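Putative baseplate protein (Unidentified phage, PDB 2FSD) probably serves as the receptor-binding protein with which a lactococcal phage recognises its host cell, this chain carrying the head domain. Local coordinates at residues S66-N71 / G130-F135; L106-I111 / G121-T126. One frame throughout, in Å; residues are numbered along the deposited sequence.

Contact 1 of 2, residues S66-N71 / G130-F135; sequences SIPVPN and GKTISF
Val-69 and Ile-133 meet with their side chains crossing at about a right angle. The two branches of Val-69 divide the work: Val-69 CG2 touches Ile-133 CG2 at 3.7 Å, while Val-69 CG1 lies by the end of the longer branch of Ile-133, 3.9 Å from Ile-133 CD1. That branch starts from between the backbone N and carbonyl carbon of Ile-133 (chi1 63°), which also brings Ile-133 CG1 within 3.9 Å of Ile-67 CB. Further along, Ile-67 CD1 approaches the ring of Phe-135 obliquely. Thr-132 and Pro-68 occupy the face opposite Ile-67 and Ile-133, where the methyl CG2 of Thr-132 rests against the proline.

Ile-67 and Ile-133 form an antiparallel hydrogen-bonded pair; the bond from Ile-67 N to Ile-133 O is almost straight (178°). Ser-66 and Ile-67 together face Ile-133 in a G1 beta bulge. Further on, Val-69 N hydrogen-bonds to Lys-131 O. Ile-67, Val-69 and Ile-133 thus make an aliphatic layer packed under Val-80 and Val-120, while polar groups supplement the backbone pairing: Ser-134 OG takes the amide hydrogen of Ser-66 N at the bulge (3.0 Å), and two waters bridge Val-69 O and Lys-131.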
loop_
_atom_site.group_PDB
_atom_site.type_symbol
_atom_site.label_atom_id
_atom_site.label_comp_id
_atom_site.label_asym_id
_atom_site.label_seq_id
_atom_site.Cartn_x
_atom_site.Cartn_y
_atom_site.Cartn_z
ATOM N N SER A 66 -12.017 2.326 7.586
ATOM C CA SER A 66 -12.878 3.494 7.659
ATOM C C SER A 66 -12.472 4.407 8.802
ATOM O O SER A 66 -13.270 4.734 9.669
ATOM C CB SER A 66 -14.351 3.084 7.780
ATOM O OG SER A 66 -14.810 2.443 6.601
ATOM N N ILE A 67 -11.214 4.824 8.792
ATOM C CA ILE A 67 -10.717 5.730 9.816
ATOM C C ILE A 67 -10.914 7.168 9.342
ATOM O O ILE A 67 -10.343 7.559 8.332
ATOM C CB ILE A 67 -9.253 5.484 10.124
ATOM C CG1 ILE A 67 -9.069 4.041 10.615
ATOM C CG2 ILE A 67 -8.775 6.472 11.194
ATOM C CD1 ILE A 67 -7.650 3.521 10.474
ATOM N N PRO A 68 -11.721 7.961 10.075
ATOM C CA PRO A 68 -11.889 9.358 9.697
ATOM C C PRO A 68 -10.616 10.166 9.955
ATOM O O PRO A 68 -10.153 10.222 11.089
ATOM C CB PRO A 68 -13.035 9.835 10.610
ATOM C CG PRO A 68 -13.601 8.591 11.263
ATOM C CD PRO A 68 -12.483 7.632 11.293
ATOM N N VAL A 69 -10.061 10.780 8.908
ATOM C CA VAL A 69 -8.861 11.627 9.043
ATOM C C VAL A 69 -9.100 13.127 8.727
ATOM O O VAL A 69 -10.081 13.487 8.070
ATOM C CB VAL A 69 -7.677 11.075 8.188
ATOM C CG1 VAL A 69 -7.164 9.742 8.793
ATOM C CG2 VAL A 69 -8.078 10.887 6.692
ATOM N N PRO A 70 -8.219 14.014 9.239
ATOM C CA PRO A 70 -8.241 15.438 8.853
ATOM C C PRO A 70 -8.021 15.693 7.349
ATOM O O PRO A 70 -7.367 14.883 6.646
ATOM C CB PRO A 70 -7.081 16.042 9.642
ATOM C CG PRO A 70 -6.778 15.066 10.743
ATOM C CD PRO A 70 -7.192 13.724 10.263
ATOM N N ASN A 71 -8.574 16.809 6.869
ATOM C CA ASN A 71 -8.273 17.314 5.534
ATOM C C ASN A 71 -6.777 17.290 5.275
ATOM O O ASN A 71 -5.991 17.738 6.104
ATOM C CB ASN A 71 -8.732 18.763 5.393
ATOM C CG ASN A 71 -10.199 18.946 5.680
ATOM O OD1 ASN A 71 -10.983 18.020 5.558
ATOM N ND2 ASN A 71 -10.575 20.157 6.062
ATOM N N GLY A 130 -12.883 15.393 4.452
ATOM C CA GLY A 130 -14.010 14.605 4.948
ATOM C C GLY A 130 -13.876 13.126 4.626
ATOM O O GLY A 130 -14.878 12.424 4.468
ATOM N N LYS A 131 -12.638 12.643 4.555
ATOM C CA LYS A 131 -12.380 11.278 4.118
ATOM C C LYS A 131 -12.198 10.311 5.298
ATOM O O LYS A 131 -11.799 10.718 6.393
ATOM C CB LYS A 131 -11.158 11.244 3.194
ATOM C CG LYS A 131 -11.248 12.185 1.954
ATOM C CD LYS A 131 -12.423 11.848 1.056
ATOM C CE LYS A 131 -12.519 12.754 -0.134
ATOM N NZ LYS A 131 -13.548 12.263 -1.124
ATOM N N THR A 132 -12.551 9.041 5.066
ATOM C CA THR A 132 -12.161 7.932 5.940
ATOM C C THR A 132 -11.112 7.155 5.169
ATOM O O THR A 132 -11.182 7.084 3.940
ATOM C CB THR A 132 -13.344 6.966 6.279
ATOM O OG1 THR A 132 -13.993 6.551 5.066
ATOM C CG2 THR A 132 -14.362 7.614 7.187
ATOM N N ILE A 133 -10.144 6.568 5.866
ATOM C CA ILE A 133 -9.128 5.731 5.196
ATOM C C ILE A 133 -9.181 4.239 5.589
ATOM O O ILE A 133 -9.466 3.884 6.732
ATOM C CB ILE A 133 -7.674 6.290 5.393
ATOM C CG1 ILE A 133 -7.265 6.283 6.871
ATOM C CG2 ILE A 133 -7.577 7.698 4.816
ATOM C CD1 ILE A 133 -5.791 6.514 7.098
ATOM N N SER A 134 -8.914 3.396 4.599
ATOM C CA SER A 134 -8.758 1.969 4.768
ATOM C C SER A 134 -7.443 1.537 4.117
ATOM O O SER A 134 -7.050 2.046 3.055
ATOM C CB SER A 134 -9.929 1.201 4.133
ATOM O OG SER A 134 -11.163 1.445 4.804
ATOM N N PHE A 135 -6.758 0.601 4.775
ATOM C CA PHE A 135 -5.496 0.070 4.275
ATOM C C PHE A 135 -5.130 -1.209 5.007
ATOM O O PHE A 135 -5.696 -1.523 6.054
ATOM C CB PHE A 135 -4.365 1.093 4.434
ATOM C CG PHE A 135 -3.987 1.360 5.869
ATOM C CD1 PHE A 135 -2.961 0.635 6.478
ATOM C CD2 PHE A 135 -4.654 2.325 6.609
ATOM C CE1 PHE A 135 -2.615 0.868 7.805
ATOM C CE2 PHE A 135 -4.317 2.565 7.929
ATOM C CZ PHE A 135 -3.301 1.839 8.534
HETATM O O HOH W 1 -9.874 13.725 5.163
HETATM O O HOH W 2 -12.801 12.831 8.019
#

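Contact 2 of 2, residues L106-I111 / G121-T126; sequences LSLSLI and GNPNNT
The shortest bond between the segments runs from Gly-121 N to Leu-110 O, 2.8 Å long and nearly straight (175°). Its mate, from Leu-110 N to Gly-121 O at 3.0 Å, completes an antiparallel hydrogen-bonded pair. Leu-110 CB packs over the Gly-121 carbonyl, while CD2 reaches the glycine N and CA.

Pro-123 lies between this pairing and a polar cluster around Asn-124. Its CG meets Leu-108 CD2 at 3.8 Å, and its CD lies 3.1 Å from Leu-108 O. The amide ND2 of Asn-124 gives a weak, bent bond (129°) to Leu-108 O at 3.0 Å. With CG beside its own backbone N (chi1 -57°), the Asn-124 amide is turned to the strand, and its other end, OD1, accepts from a water that in turn accepts from Leu-108 N. Both backbone polar groups of Leu-108 are therefore met by this one amide, one through a weak direct bond, the other through water.

An Asx turn places Asn-124: its backbone N bonds to Asn-122 OD1 at 2.8 Å, from above the carbonyl plane and not along a lone pair, and its ND2 adds a weak bond to the same oxygen. At the other end of the Asn-122 amide, ND2 donates to Thr-126 O at 2.7 Å and to Val-72 O, so the group is held at both ends.

Within the antiparallel barrel of the head domain, strand 105-114 thus pairs with the end of strand 117-121, and the loop leading on to strand 132-140 then follows the same edge of the strand with side-chain and water bonds. Strand 94-102 pairs along the other edge, Met-128 packs on Ser-107 and Asn-122, and Leu-106, in the same strand segment, meets Leu-106 of the second subunit.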
loop_
_atom_site.group_PDB
_atom_site.type_symbol
_atom_site.label_atom_id
_atom_site.label_comp_id
_atom_site.label_asym_id
_atom_site.label_seq_id
_atom_site.Cartn_x
_atom_site.Cartn_y
_atom_site.Cartn_z
ATOM N N LEU A 106 -14.123 6.598 -4.017
ATOM C CA LEU A 106 -12.797 6.215 -3.514
ATOM C C LEU A 106 -11.687 6.889 -4.315
ATOM O O LEU A 106 -11.768 7.007 -5.530
ATOM C CB LEU A 106 -12.601 4.696 -3.580
ATOM C CG LEU A 106 -13.469 3.842 -2.653
ATOM C CD1 LEU A 106 -13.705 2.457 -3.253
ATOM C CD2 LEU A 106 -12.847 3.727 -1.275
ATOM N N SER A 107 -10.645 7.317 -3.616
ATOM C CA SER A 107 -9.462 7.890 -4.250
ATOM C C SER A 107 -8.186 7.282 -3.658
ATOM O O SER A 107 -8.211 6.720 -2.567
ATOM C CB SER A 107 -9.476 9.417 -4.090
ATOM O OG SER A 107 -10.278 9.785 -2.977
ATOM N N LEU A 108 -7.084 7.403 -4.397
ATOM C CA LEU A 108 -5.769 6.956 -3.938
ATOM C C LEU A 108 -5.254 7.784 -2.751
ATOM O O LEU A 108 -5.049 8.998 -2.868
ATOM C CB LEU A 108 -4.737 7.015 -5.083
ATOM C CG LEU A 108 -3.342 6.435 -4.764
ATOM C CD1 LEU A 108 -3.405 4.930 -4.608
ATOM C CD2 LEU A 108 -2.294 6.793 -5.818
ATOM N N SER A 109 -5.051 7.115 -1.615
ATOM C CA SER A 109 -4.283 7.685 -0.504
ATOM C C SER A 109 -2.906 7.049 -0.449
ATOM O O SER A 109 -2.684 5.966 -0.992
ATOM C CB SER A 109 -5.016 7.514 0.840
ATOM O OG SER A 109 -4.925 6.198 1.356
ATOM N N LEU A 110 -1.984 7.752 0.201
ATOM C CA LEU A 110 -0.672 7.233 0.526
ATOM C C LEU A 110 -0.647 6.932 2.025
ATOM O O LEU A 110 -1.123 7.737 2.822
ATOM C CB LEU A 110 0.405 8.264 0.160
ATOM C CG LEU A 110 1.858 7.949 0.538
ATOM C CD1 LEU A 110 2.809 8.519 -0.491
ATOM C CD2 LEU A 110 2.206 8.487 1.930
ATOM N N ILE A 111 -0.092 5.774 2.388
ATOM C CA ILE A 111 0.058 5.361 3.787
ATOM C C ILE A 111 1.522 5.394 4.208
ATOM O O ILE A 111 2.356 4.691 3.649
ATOM C CB ILE A 111 -0.483 3.941 4.032
ATOM C CG1 ILE A 111 -1.946 3.831 3.575
ATOM C CG2 ILE A 111 -0.332 3.566 5.512
ATOM C CD1 ILE A 111 -2.963 4.636 4.424
ATOM N N GLY A 121 -0.969 10.491 3.457
ATOM C CA GLY A 121 -0.591 11.475 2.447
ATOM C C GLY A 121 -1.571 11.541 1.293
ATOM O O GLY A 121 -2.335 10.604 1.065
ATOM N N ASN A 122 -1.554 12.671 0.587
ATOM C CA ASN A 122 -2.451 12.923 -0.534
ATOM C C ASN A 122 -1.697 13.045 -1.863
ATOM O O ASN A 122 -1.104 14.100 -2.146
ATOM C CB ASN A 122 -3.258 14.199 -0.306
ATOM C CG ASN A 122 -4.270 14.431 -1.386
ATOM O OD1 ASN A 122 -4.373 13.645 -2.326
ATOM N ND2 ASN A 122 -5.034 15.513 -1.266
ATOM N N PRO A 123 -1.741 11.976 -2.692
ATOM C CA PRO A 123 -1.054 11.966 -3.978
ATOM C C PRO A 123 -1.878 12.610 -5.097
ATOM O O PRO A 123 -1.426 12.658 -6.242
ATOM C CB PRO A 123 -0.850 10.476 -4.242
ATOM C CG PRO A 123 -2.023 9.834 -3.621
ATOM C CD PRO A 123 -2.456 10.708 -2.458
ATOM N N ASN A 124 -3.057 13.114 -4.748
ATOM C CA ASN A 124 -3.963 13.767 -5.678
ATOM C C ASN A 124 -3.702 15.264 -5.712
ATOM O O ASN A 124 -3.183 15.818 -4.753
ATOM C CB ASN A 124 -5.408 13.496 -5.246
ATOM C CG ASN A 124 -5.705 12.021 -5.154
ATOM O OD1 ASN A 124 -5.536 11.290 -6.135
ATOM N ND2 ASN A 124 -6.126 11.560 -3.975
ATOM N N ASN A 125 -4.082 15.917 -6.809
ATOM C CA ASN A 125 -3.835 17.352 -6.975
ATOM C C ASN A 125 -4.907 18.267 -6.344
ATOM O O ASN A 125 -4.788 19.491 -6.396
ATOM C CB ASN A 125 -3.597 17.690 -8.464
ATOM C CG ASN A 125 -4.868 17.652 -9.315
ATOM O OD1 ASN A 125 -5.978 17.435 -8.827
ATOM N ND2 ASN A 125 -4.699 17.888 -10.606
ATOM N N THR A 126 -5.944 17.667 -5.758
ATOM C CA THR A 126 -6.932 18.394 -4.941
ATOM C C THR A 126 -6.834 17.915 -3.497
ATOM O O THR A 126 -6.312 16.825 -3.231
ATOM C CB THR A 126 -8.384 18.173 -5.410
ATOM O OG1 THR A 126 -9.262 18.963 -4.601
ATOM C CG2 THR A 126 -8.823 16.721 -5.246
HETATM O O HOH W 3 -7.642 8.962 -6.626
#

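Contacts 1 and 2 belong to one closed antiparallel barrel, with their centres about 11 Å apart. They meet inside it, where Phe-135 CD2 packs against Ile-111 CD1 at 3.6 Å. Strand 94-102 lies between strands 132-140 and 105-114 and bonds to both, so the pairings are joined through the sheet as well as through the interior. Along the chain, contact 2 is nested within the loop that contact 1 closes: the chain runs on from 121-126 to Gly-130, the start of the second segment of contact 1. Contact 1 also comes near the second subunit, where Phe-135 packs on Ser-97 of that chain.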